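Local atomic coordinates of uncharacterized protein from DUF364 family (Desulfitobacterium hafniense, PDB entry 3L5O), a protein that is of unknown function but combines enolase-like and Rossmann-like folds around a possible active site, with a suggested role in heavy-metal chelation. Residues A[26-31]-A[78-83]; A[57-62]-A[96-101]; A[89-94]-A[196-201]; A[104-109]-A[222-227]. One frame throughout, in Å; residues are numbered along the deposited sequence.

Contact 1: A[26-31]-A[78-83]; sequences AMINGI and PLRVAA
R80 lies against the end of helix 22-29, its aliphatic chain meeting I28 and its head turned to the carbonyl of I31. CG of R80 is 3.6 Å from CG2 of I28, and the two side chains approach at a slant. With CG anti to the backbone N (chi1 -171°) the chain first runs out straight, then bends at chi3 (60°), which swings the guanidinium over the turn that follows the helix. NH1 thereby comes to 3.1 Å from O of I31, a close polar approach set obliquely to the guanidinium plane, while O of N29 lies farther off, at the edge of that plane. Beneath the arginine the contact is apolar: CD1 of I31 reaches CB of A83 at 3.8 Å, CG1 of I28 reaches the same methyl at 4.1 Å, and CG2 of I31 rests by CB of L79. Shortening R80 to an alanine is likely to uncover the flank of I28 and leave the I31 carbonyl without its cationic neighbour. Farther out, L79 and A83 pack on helix 91-105, and a long, weak ion pair joins R80 to E33. The contact thus grades from hydrocarbon packing at A83 to a charged outer side at R80, whose positive head is consistent with electrostatic stabilisation of the I31 carbonyl and, from farther off, that of N29.

Contact 2: A[57-62]-A[96-101]; sequences LGPNRP and IGLAAI. With IMD (imidazole), chain E.
L57 and A99 bring the two backbones close, their CA atoms 4.2 Å apart. Strand 57-59 and helix segment 96-101 run nearly antiparallel, at 153° between their N-to-C directions, and their axes close to 5.9 Å. Such an approach needs small residues: G58 presents its bare backbone to the helix, and a CB there would point into it, tight against L98. CB of A99 packs on the strand backbone, 3.9 Å from N of G58. No hydrogen bond joins the two segments, so the fit rests on van der Waals packing. Beyond the glycine, the ring of P59 meets L98 at a slant, its CD 4.1 Å from CD2 of the leucine. With chi1 near 180° (-178°), CG of L98 comes to 4.0 Å from O of L57 and CD2 meets the proline. The carbonyl O of P59 accepts a weak hydrogen bond from N3 of an imidazole, 3.2 Å away, probably a molecule of the crystallisation liquor; R61, poorly ordered, also lies beside that ring. The strand is an edge of the antiparallel sheet 39-42, 46-51, 54-59, against which helix 91-105 packs, A99 and A100 resting on I49. N102 of the same helix donates to O of L57, N60 bonds S95, and helix 195-199 completes the packing around P59 and L98 through V198.

Contact 3: A[89-94]-A[196-201]; sequences WNYVEA and SVVDKT. With IMD (imidazole), chain D.
Two CH-pi contacts join Y91 and W89 to the end of the helical turn 196-199. CB of D199 stands over one face of the Y91 ring, 3.7 Å from its centroid and displaced toward the rim, with the ring and carboxylate planes 59° apart. CE of K200 lies above the six-membered ring of W89, 4.1 Å from the centroid; the ammonium itself is farther away, so any cation-pi attraction is weak. Apolar packing continues where CB of A94 touches CG1 of V198 at 3.8 Å. The contact sets the start of helix 91-105 against the helical turn after strand 189-193 of the mixed, largely parallel sheet, probably the Rossmann-like part. Of the polar contacts, OH of Y91 is 2.9 Å from O of D199. K200 takes a positive phi (70°), and bends at chi2 and chi3 fold its side chain back until NZ donates to O of V198 at 2.8 Å; V86 and S88 also accept from this nitrogen through their carbonyl oxygens. OD1 of N90, the N-cap, accepts from N of E93 and, weakly, from N of V92. OD1 of D199 accepts from N of T201, an Asx turn, and from OG1 of T201 at 2.7 Å, on its anti and syn sides respectively, both tilted to the same side of the carboxylate plane. W168 holds OD2, which lies 2.7 Å from N3 of an imidazole, probably from the crystallisation liquor.

Contact 4: A[104-109]-A[222-227]; sequences YYNNPQ and TPLAPV
The Y105 ring is packed on both faces: CB of A225 sits over one, 3.8 Å from the centroid and 19° off the ring normal, while CD2 of Y104 lies above the centre of the opposite face. A water lies at the edge, in the ring plane. It donates to O of Y105 and to O of L224, bridging the two backbones. The second flat group, the amide of N106, uses both its ends. OD1 accepts from N of L224 at 3.0 Å, in the carbonyl plane, and ND2 donates to O of T222 at 3.1 Å, nearly straight at 165°. T222 O lies close to the amide plane, so the two bonds together fix the rotation of the group. CB and CG of L224, the centre of an inverse gamma turn, pack against OD1. A leucine in place of N106 would probably leave N of L224 and O of T222 without these mates in a buried setting. Outside the segments, OH of Y105 bonds O of M27. Side-chain amide and water thus supply hydrogen bonds to the irregular loop between strands 214-218 and 235-241, joining it to the C-terminal end of helix 91-105.

How the contacts relate
From the N terminus, helix 22-29 opens contact 1, which closes at helix 79-83 after the three-stranded antiparallel sheet. Contact 2 starts inside that loop, on strand 54-59, and ends beyond it on helix 91-105, so contacts 1 and 2 cross. Contact 3 leaves the start of the same helix before contact 2 closes, crossing it, and spans 101 residues to helix 195-199. Contact 4 sets out from the helix's far end and in turn crosses contact 3. Helix 91-105 is thus common to contacts 2, 3 and 4, and the last two, their centres about 19 Å apart, tie it to the seven-stranded mixed sheet, probably the Rossmann-like part.

Contact 1: A[26-31]-A[78-83]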
# COMPACT_ATOMS: atom_id res chain seq x y z
N ALA A 26 4.20 -6.96 -13.01
CA ALA A 26 4.40 -8.14 -12.14
C ALA A 26 3.18 -8.39 -11.24
O ALA A 26 2.74 -9.52 -11.11
CB ALA A 26 5.66 -7.94 -11.27
N MSE A 27 2.65 -7.35 -10.63
CA MSE A 27 1.47 -7.47 -9.76
C MSE A 27 0.24 -7.87 -10.54
O MSE A 27 -0.49 -8.78 -10.16
CB MSE A 27 1.16 -6.16 -9.04
CG MSE A 27 2.16 -5.77 -8.01
SE MSE A 27 1.58 -4.17 -7.02
CE MSE A 27 1.67 -2.86 -8.18
N ILE A 28 0.03 -7.20 -11.67
CA ILE A 28 -1.18 -7.43 -12.48
C ILE A 28 -1.16 -8.84 -13.07
O ILE A 28 -2.17 -9.56 -13.04
CB ILE A 28 -1.30 -6.36 -13.62
CG1 ILE A 28 -1.53 -4.96 -13.05
CG2 ILE A 28 -2.46 -6.71 -14.56
CD1 ILE A 28 -1.26 -3.84 -14.06
N ASN A 29 -0.01 -9.24 -13.59
CA ASN A 29 0.08 -10.50 -14.34
C ASN A 29 0.00 -11.70 -13.44
O ASN A 29 -0.20 -12.81 -13.93
CB ASN A 29 1.35 -10.53 -15.19
CG ASN A 29 1.28 -9.58 -16.34
OD1 ASN A 29 0.19 -9.38 -16.87
ND2 ASN A 29 2.42 -8.99 -16.76
N GLY A 30 0.14 -11.50 -12.14
CA GLY A 30 -0.07 -12.54 -11.16
C GLY A 30 -1.53 -12.84 -10.81
O GLY A 30 -1.80 -13.81 -10.13
N ILE A 31 -2.47 -12.02 -11.28
CA ILE A 31 -3.88 -12.23 -10.97
C ILE A 31 -4.53 -13.20 -11.98
O ILE A 31 -4.57 -12.92 -13.17
CB ILE A 31 -4.66 -10.86 -10.94
CG1 ILE A 31 -4.03 -9.87 -9.95
CG2 ILE A 31 -6.15 -11.07 -10.55
CD1 ILE A 31 -4.55 -8.45 -10.09
N PRO A 78 -13.23 -8.90 -15.07
CA PRO A 78 -12.09 -9.52 -14.41
C PRO A 78 -11.32 -8.55 -13.58
O PRO A 78 -11.01 -7.41 -13.96
CB PRO A 78 -11.24 -10.03 -15.58
CG PRO A 78 -12.23 -10.30 -16.63
CD PRO A 78 -13.23 -9.18 -16.52
N LEU A 79 -10.99 -9.02 -12.39
CA LEU A 79 -10.16 -8.29 -11.48
C LEU A 79 -8.85 -7.86 -12.14
O LEU A 79 -8.35 -6.76 -11.88
CB LEU A 79 -9.89 -9.20 -10.28
CG LEU A 79 -9.64 -8.61 -8.91
CD1 LEU A 79 -10.83 -7.73 -8.47
CD2 LEU A 79 -9.39 -9.75 -7.94
N ARG A 80 -8.30 -8.70 -12.99
CA ARG A 80 -7.04 -8.34 -13.64
C ARG A 80 -7.20 -7.19 -14.64
O ARG A 80 -6.26 -6.43 -14.87
CB ARG A 80 -6.41 -9.54 -14.31
CG ARG A 80 -5.01 -9.23 -14.78
CD ARG A 80 -4.24 -10.42 -15.25
NE ARG A 80 -4.87 -11.10 -16.37
CZ ARG A 80 -4.53 -12.33 -16.75
NH1 ARG A 80 -3.60 -13.00 -16.08
NH2 ARG A 80 -5.13 -12.88 -17.80
N VAL A 81 -8.38 -7.09 -15.25
CA VAL A 81 -8.67 -5.99 -16.18
C VAL A 81 -8.80 -4.67 -15.38
O VAL A 81 -8.17 -3.67 -15.71
CB VAL A 81 -9.91 -6.28 -17.05
CG1 VAL A 81 -10.26 -5.08 -17.90
CG2 VAL A 81 -9.65 -7.48 -17.96
N ALA A 82 -9.61 -4.69 -14.33
CA ALA A 82 -9.73 -3.57 -13.41
C ALA A 82 -8.37 -3.14 -12.77
O ALA A 82 -8.16 -1.97 -12.54
CB ALA A 82 -10.70 -3.91 -12.30
N ALA A 83 -7.47 -4.09 -12.52
CA ALA A 83 -6.15 -3.81 -11.96
C ALA A 83 -5.31 -2.93 -12.88
O ALA A 83 -4.48 -2.20 -12.40
CB ALA A 83 -5.40 -5.10 -11.63

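Contact 2: A[57-62]-A[96-101]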
# COMPACT_ATOMS: atom_id res chain seq x y z
N LEU A 57 -7.96 -2.76 -0.73
CA LEU A 57 -8.08 -1.32 -0.45
C LEU A 57 -7.02 -0.54 -1.23
O LEU A 57 -5.91 -1.06 -1.51
CB LEU A 57 -7.88 -1.04 1.04
CG LEU A 57 -8.88 -1.58 2.04
CD1 LEU A 57 -8.25 -1.66 3.42
CD2 LEU A 57 -10.13 -0.71 2.07
N GLY A 58 -7.38 0.67 -1.64
CA GLY A 58 -6.43 1.63 -2.17
C GLY A 58 -6.73 3.04 -1.64
O GLY A 58 -7.90 3.35 -1.45
N PRO A 59 -5.70 3.87 -1.36
CA PRO A 59 -5.93 5.21 -0.79
C PRO A 59 -6.30 6.31 -1.79
O PRO A 59 -5.71 6.36 -2.89
CB PRO A 59 -4.59 5.54 -0.13
CG PRO A 59 -3.58 4.84 -0.98
CD PRO A 59 -4.27 3.58 -1.50
N ASN A 60 -7.24 7.18 -1.39
CA ASN A 60 -7.67 8.38 -2.13
C ASN A 60 -7.22 9.63 -1.40
O ASN A 60 -6.75 9.55 -0.29
CB ASN A 60 -9.21 8.42 -2.20
CG ASN A 60 -9.77 7.37 -3.11
OD1 ASN A 60 -9.08 6.89 -4.00
ND2 ASN A 60 -11.04 7.01 -2.91
N ARG A 61 -7.36 10.80 -2.04
CA ARG A 61 -7.21 12.09 -1.35
C ARG A 61 -8.57 12.79 -1.29
O ARG A 61 -9.44 12.50 -2.12
CB ARG A 61 -6.23 13.03 -2.08
CG ARG A 61 -4.98 12.42 -2.70
CD ARG A 61 -4.55 13.17 -3.97
NE ARG A 61 -3.21 12.84 -4.47
CZ ARG A 61 -2.05 13.37 -4.03
NH1 ARG A 61 -2.03 14.28 -3.05
NH2 ARG A 61 -0.90 12.98 -4.58
N PRO A 62 -8.77 13.70 -0.34
CA PRO A 62 -9.94 14.60 -0.36
C PRO A 62 -9.86 15.63 -1.51
O PRO A 62 -10.90 16.13 -1.97
CB PRO A 62 -9.89 15.29 1.00
CG PRO A 62 -8.46 15.25 1.41
CD PRO A 62 -7.90 13.97 0.82
N ILE A 96 -8.51 2.66 -7.36
CA ILE A 96 -9.39 1.52 -7.70
C ILE A 96 -8.61 0.31 -8.24
O ILE A 96 -8.88 -0.83 -7.86
CB ILE A 96 -10.44 2.01 -8.72
CG1 ILE A 96 -11.37 3.02 -8.03
CG2 ILE A 96 -11.24 0.88 -9.32
CD1 ILE A 96 -12.34 3.74 -8.96
N GLY A 97 -7.67 0.58 -9.13
CA GLY A 97 -6.73 -0.41 -9.63
C GLY A 97 -5.96 -1.09 -8.53
O GLY A 97 -5.79 -2.28 -8.58
N LEU A 98 -5.46 -0.34 -7.54
CA LEU A 98 -4.78 -0.96 -6.41
C LEU A 98 -5.74 -1.76 -5.52
O LEU A 98 -5.39 -2.81 -5.03
CB LEU A 98 -3.99 0.07 -5.59
CG LEU A 98 -3.18 -0.45 -4.40
CD1 LEU A 98 -2.16 -1.53 -4.80
CD2 LEU A 98 -2.46 0.72 -3.74
N ALA A 99 -6.95 -1.25 -5.29
CA ALA A 99 -7.97 -2.04 -4.60
C ALA A 99 -8.22 -3.42 -5.28
O ALA A 99 -8.26 -4.45 -4.61
CB ALA A 99 -9.27 -1.23 -4.45
N ALA A 100 -8.27 -3.45 -6.62
CA ALA A 100 -8.45 -4.67 -7.37
C ALA A 100 -7.24 -5.60 -7.21
O ALA A 100 -7.41 -6.79 -6.97
CB ALA A 100 -8.65 -4.34 -8.86
N ILE A 101 -6.03 -5.06 -7.31
CA ILE A 101 -4.84 -5.87 -7.02
C ILE A 101 -4.93 -6.53 -5.64
O ILE A 101 -4.66 -7.73 -5.49
CB ILE A 101 -3.57 -5.00 -7.13
CG1 ILE A 101 -3.30 -4.69 -8.60
CG2 ILE A 101 -2.36 -5.69 -6.49
CD1 ILE A 101 -2.29 -3.59 -8.80
N1 IMD E . -1.56 8.97 -3.91
C2 IMD E . -2.43 8.33 -3.09
N3 IMD E . -3.68 8.78 -3.34
C4 IMD E . -3.60 9.72 -4.32
C5 IMD E . -2.26 9.83 -4.68

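Contact 3: A[89-94]-A[196-201]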
# COMPACT_ATOMS: atom_id res chain seq x y z
N TRP A 89 -3.01 7.83 -14.71
CA TRP A 89 -2.50 9.11 -14.18
C TRP A 89 -3.58 9.93 -13.51
O TRP A 89 -3.32 11.00 -13.00
CB TRP A 89 -1.80 9.90 -15.28
CG TRP A 89 -0.56 9.21 -15.69
CD1 TRP A 89 -0.34 8.55 -16.86
CD2 TRP A 89 0.59 9.00 -14.87
NE1 TRP A 89 0.91 7.97 -16.84
CE2 TRP A 89 1.50 8.23 -15.63
CE3 TRP A 89 0.96 9.38 -13.57
CZ2 TRP A 89 2.75 7.87 -15.14
CZ3 TRP A 89 2.20 9.01 -13.09
CH2 TRP A 89 3.09 8.28 -13.89
N ASN A 90 -4.80 9.39 -13.52
CA ASN A 90 -5.89 9.87 -12.70
C ASN A 90 -5.82 9.05 -11.41
O ASN A 90 -6.07 7.85 -11.41
CB ASN A 90 -7.23 9.66 -13.44
CG ASN A 90 -8.42 10.10 -12.62
OD1 ASN A 90 -8.54 9.78 -11.43
ND2 ASN A 90 -9.30 10.84 -13.25
N TYR A 91 -5.48 9.70 -10.31
CA TYR A 91 -5.23 9.02 -9.06
C TYR A 91 -6.46 8.36 -8.38
O TYR A 91 -6.29 7.37 -7.67
CB TYR A 91 -4.42 9.94 -8.11
CG TYR A 91 -2.96 10.24 -8.57
CD1 TYR A 91 -2.30 9.45 -9.56
CD2 TYR A 91 -2.23 11.29 -7.99
CE1 TYR A 91 -0.97 9.73 -9.96
CE2 TYR A 91 -0.90 11.57 -8.38
CZ TYR A 91 -0.28 10.79 -9.36
OH TYR A 91 1.03 11.09 -9.72
N VAL A 92 -7.67 8.84 -8.60
CA VAL A 92 -8.86 8.12 -8.11
C VAL A 92 -9.03 6.76 -8.85
O VAL A 92 -9.38 5.77 -8.25
CB VAL A 92 -10.14 8.95 -8.22
CG1 VAL A 92 -11.36 8.13 -7.85
CG2 VAL A 92 -10.04 10.18 -7.35
N GLU A 93 -8.79 6.76 -10.15
CA GLU A 93 -8.82 5.55 -10.95
C GLU A 93 -7.71 4.60 -10.51
O GLU A 93 -7.93 3.40 -10.36
CB GLU A 93 -8.70 5.93 -12.42
CG GLU A 93 -8.57 4.74 -13.35
CD GLU A 93 -8.72 5.08 -14.81
OE1 GLU A 93 -9.17 6.21 -15.12
OE2 GLU A 93 -8.39 4.19 -15.65
N ALA A 94 -6.51 5.13 -10.29
CA ALA A 94 -5.37 4.32 -9.85
C ALA A 94 -5.63 3.67 -8.50
O ALA A 94 -5.28 2.52 -8.31
CB ALA A 94 -4.11 5.15 -9.80
N SER A 196 2.43 5.36 -2.70
CA SER A 196 3.40 5.52 -3.76
C SER A 196 3.12 4.63 -4.98
O SER A 196 3.55 4.94 -6.08
CB SER A 196 4.81 5.24 -3.26
OG SER A 196 4.91 3.91 -2.78
N VAL A 197 2.41 3.53 -4.79
CA VAL A 197 1.95 2.70 -5.90
C VAL A 197 0.99 3.50 -6.73
O VAL A 197 1.10 3.56 -7.98
CB VAL A 197 1.23 1.40 -5.39
CG1 VAL A 197 0.67 0.57 -6.55
CG2 VAL A 197 2.18 0.60 -4.57
N VAL A 198 0.04 4.13 -6.05
CA VAL A 198 -1.01 4.88 -6.73
C VAL A 198 -0.47 6.09 -7.49
O VAL A 198 -0.86 6.36 -8.62
CB VAL A 198 -2.07 5.37 -5.72
CG1 VAL A 198 -3.06 6.31 -6.39
CG2 VAL A 198 -2.81 4.17 -5.06
N ASP A 199 0.45 6.83 -6.89
CA ASP A 199 0.91 8.02 -7.61
C ASP A 199 2.14 7.79 -8.52
O ASP A 199 2.58 8.71 -9.20
CB ASP A 199 1.03 9.23 -6.67
CG ASP A 199 1.97 9.02 -5.59
OD1 ASP A 199 2.88 8.18 -5.81
OD2 ASP A 199 1.90 9.65 -4.50
N LYS A 200 2.63 6.56 -8.57
CA LYS A 200 3.73 6.17 -9.47
C LYS A 200 5.09 6.75 -9.09
O LYS A 200 6.00 6.80 -9.90
CB LYS A 200 3.38 6.44 -10.94
CG LYS A 200 2.81 5.22 -11.73
CD LYS A 200 1.42 4.79 -11.31
CE LYS A 200 0.35 5.78 -11.81
NZ LYS A 200 -0.97 5.40 -11.20
N THR A 201 5.23 7.15 -7.84
CA THR A 201 6.55 7.56 -7.31
C THR A 201 7.38 6.35 -6.92
O THR A 201 8.61 6.46 -6.79
CB THR A 201 6.40 8.50 -6.09
OG1 THR A 201 5.52 7.93 -5.11
CG2 THR A 201 5.77 9.81 -6.53
N1 IMD D . 3.67 9.84 -0.73
C2 IMD D . 3.14 8.86 -1.51
N3 IMD D . 3.77 8.88 -2.69
C4 IMD D . 4.68 9.86 -2.68
C5 IMD D . 4.62 10.47 -1.44

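Contact 4: A[104-109]-A[222-227]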
# COMPACT_ATOMS: atom_id res chain seq x y z
N TYR A 104 -7.21 -9.67 -4.96
CA TYR A 104 -6.56 -10.99 -5.17
C TYR A 104 -5.55 -11.28 -4.03
O TYR A 104 -5.79 -12.18 -3.24
CB TYR A 104 -5.83 -11.07 -6.49
CG TYR A 104 -5.07 -12.36 -6.62
CD1 TYR A 104 -5.74 -13.59 -6.67
CD2 TYR A 104 -3.69 -12.37 -6.72
CE1 TYR A 104 -5.04 -14.77 -6.79
CE2 TYR A 104 -2.99 -13.54 -6.85
CZ TYR A 104 -3.66 -14.74 -6.89
OH TYR A 104 -2.92 -15.87 -7.02
N TYR A 105 -4.45 -10.53 -3.96
CA TYR A 105 -3.32 -10.91 -3.08
C TYR A 105 -3.64 -10.97 -1.58
O TYR A 105 -3.06 -11.80 -0.82
CB TYR A 105 -2.13 -10.00 -3.32
CG TYR A 105 -1.52 -10.14 -4.69
CD1 TYR A 105 -0.64 -11.19 -4.98
CD2 TYR A 105 -1.79 -9.21 -5.70
CE1 TYR A 105 -0.09 -11.33 -6.23
CE2 TYR A 105 -1.23 -9.36 -6.97
CZ TYR A 105 -0.37 -10.42 -7.23
OH TYR A 105 0.22 -10.60 -8.47
N ASN A 106 -4.58 -10.12 -1.16
CA ASN A 106 -4.93 -9.98 0.26
C ASN A 106 -6.20 -10.73 0.62
O ASN A 106 -6.77 -10.52 1.69
CB ASN A 106 -5.05 -8.49 0.70
CG ASN A 106 -3.78 -7.69 0.43
OD1 ASN A 106 -2.79 -8.20 -0.09
ND2 ASN A 106 -3.81 -6.40 0.78
N ASN A 107 -6.65 -11.60 -0.29
CA ASN A 107 -7.65 -12.61 -0.01
C ASN A 107 -7.01 -13.52 1.05
O ASN A 107 -5.87 -13.90 0.89
CB ASN A 107 -7.94 -13.39 -1.33
CG ASN A 107 -8.95 -14.46 -1.16
OD1 ASN A 107 -8.85 -15.27 -0.25
ND2 ASN A 107 -9.93 -14.50 -2.05
N PRO A 108 -7.72 -13.85 2.13
CA PRO A 108 -7.10 -14.66 3.20
C PRO A 108 -6.56 -16.01 2.70
O PRO A 108 -5.45 -16.38 3.08
CB PRO A 108 -8.24 -14.84 4.22
CG PRO A 108 -9.48 -14.56 3.48
CD PRO A 108 -9.12 -13.52 2.45
N GLN A 109 -7.30 -16.72 1.85
CA GLN A 109 -6.79 -17.97 1.28
C GLN A 109 -5.60 -17.77 0.32
O GLN A 109 -4.68 -18.59 0.32
CB GLN A 109 -7.92 -18.79 0.59
N THR A 222 -1.07 -1.97 0.78
CA THR A 222 0.08 -2.77 0.41
C THR A 222 -0.39 -4.15 -0.04
O THR A 222 -1.10 -4.84 0.72
CB THR A 222 1.00 -2.94 1.61
OG1 THR A 222 1.43 -1.64 2.08
CG2 THR A 222 2.25 -3.71 1.23
N PRO A 223 -0.03 -4.54 -1.26
CA PRO A 223 -0.26 -5.91 -1.72
C PRO A 223 0.69 -6.90 -1.06
O PRO A 223 1.89 -6.64 -0.98
CB PRO A 223 -0.02 -5.82 -3.25
CG PRO A 223 0.18 -4.38 -3.58
CD PRO A 223 0.57 -3.70 -2.31
N LEU A 224 0.14 -8.01 -0.60
CA LEU A 224 0.89 -9.03 0.09
C LEU A 224 1.39 -10.05 -0.93
O LEU A 224 1.08 -11.25 -0.87
CB LEU A 224 0.02 -9.64 1.19
CG LEU A 224 -0.38 -8.63 2.29
CD1 LEU A 224 -1.50 -9.17 3.14
CD2 LEU A 224 0.80 -8.23 3.19
N ALA A 225 2.21 -9.52 -1.84
CA ALA A 225 2.57 -10.14 -3.10
C ALA A 225 4.08 -10.37 -3.09
O ALA A 225 4.86 -9.45 -3.42
CB ALA A 225 2.20 -9.21 -4.23
N PRO A 226 4.50 -11.57 -2.69
CA PRO A 226 5.92 -11.91 -2.62
C PRO A 226 6.70 -11.65 -3.90
O PRO A 226 7.90 -11.54 -3.82
CB PRO A 226 5.91 -13.41 -2.31
CG PRO A 226 4.59 -13.68 -1.68
CD PRO A 226 3.63 -12.67 -2.24
N VAL A 227 6.04 -11.56 -5.05
CA VAL A 227 6.71 -11.19 -6.29
C VAL A 227 7.41 -9.83 -6.15
O VAL A 227 8.47 -9.58 -6.74
CB VAL A 227 5.72 -11.22 -7.51
CG1 VAL A 227 4.78 -10.02 -7.50
CG2 VAL A 227 6.46 -11.31 -8.84
O HOH W 1 -0.73 -13.03 -1.52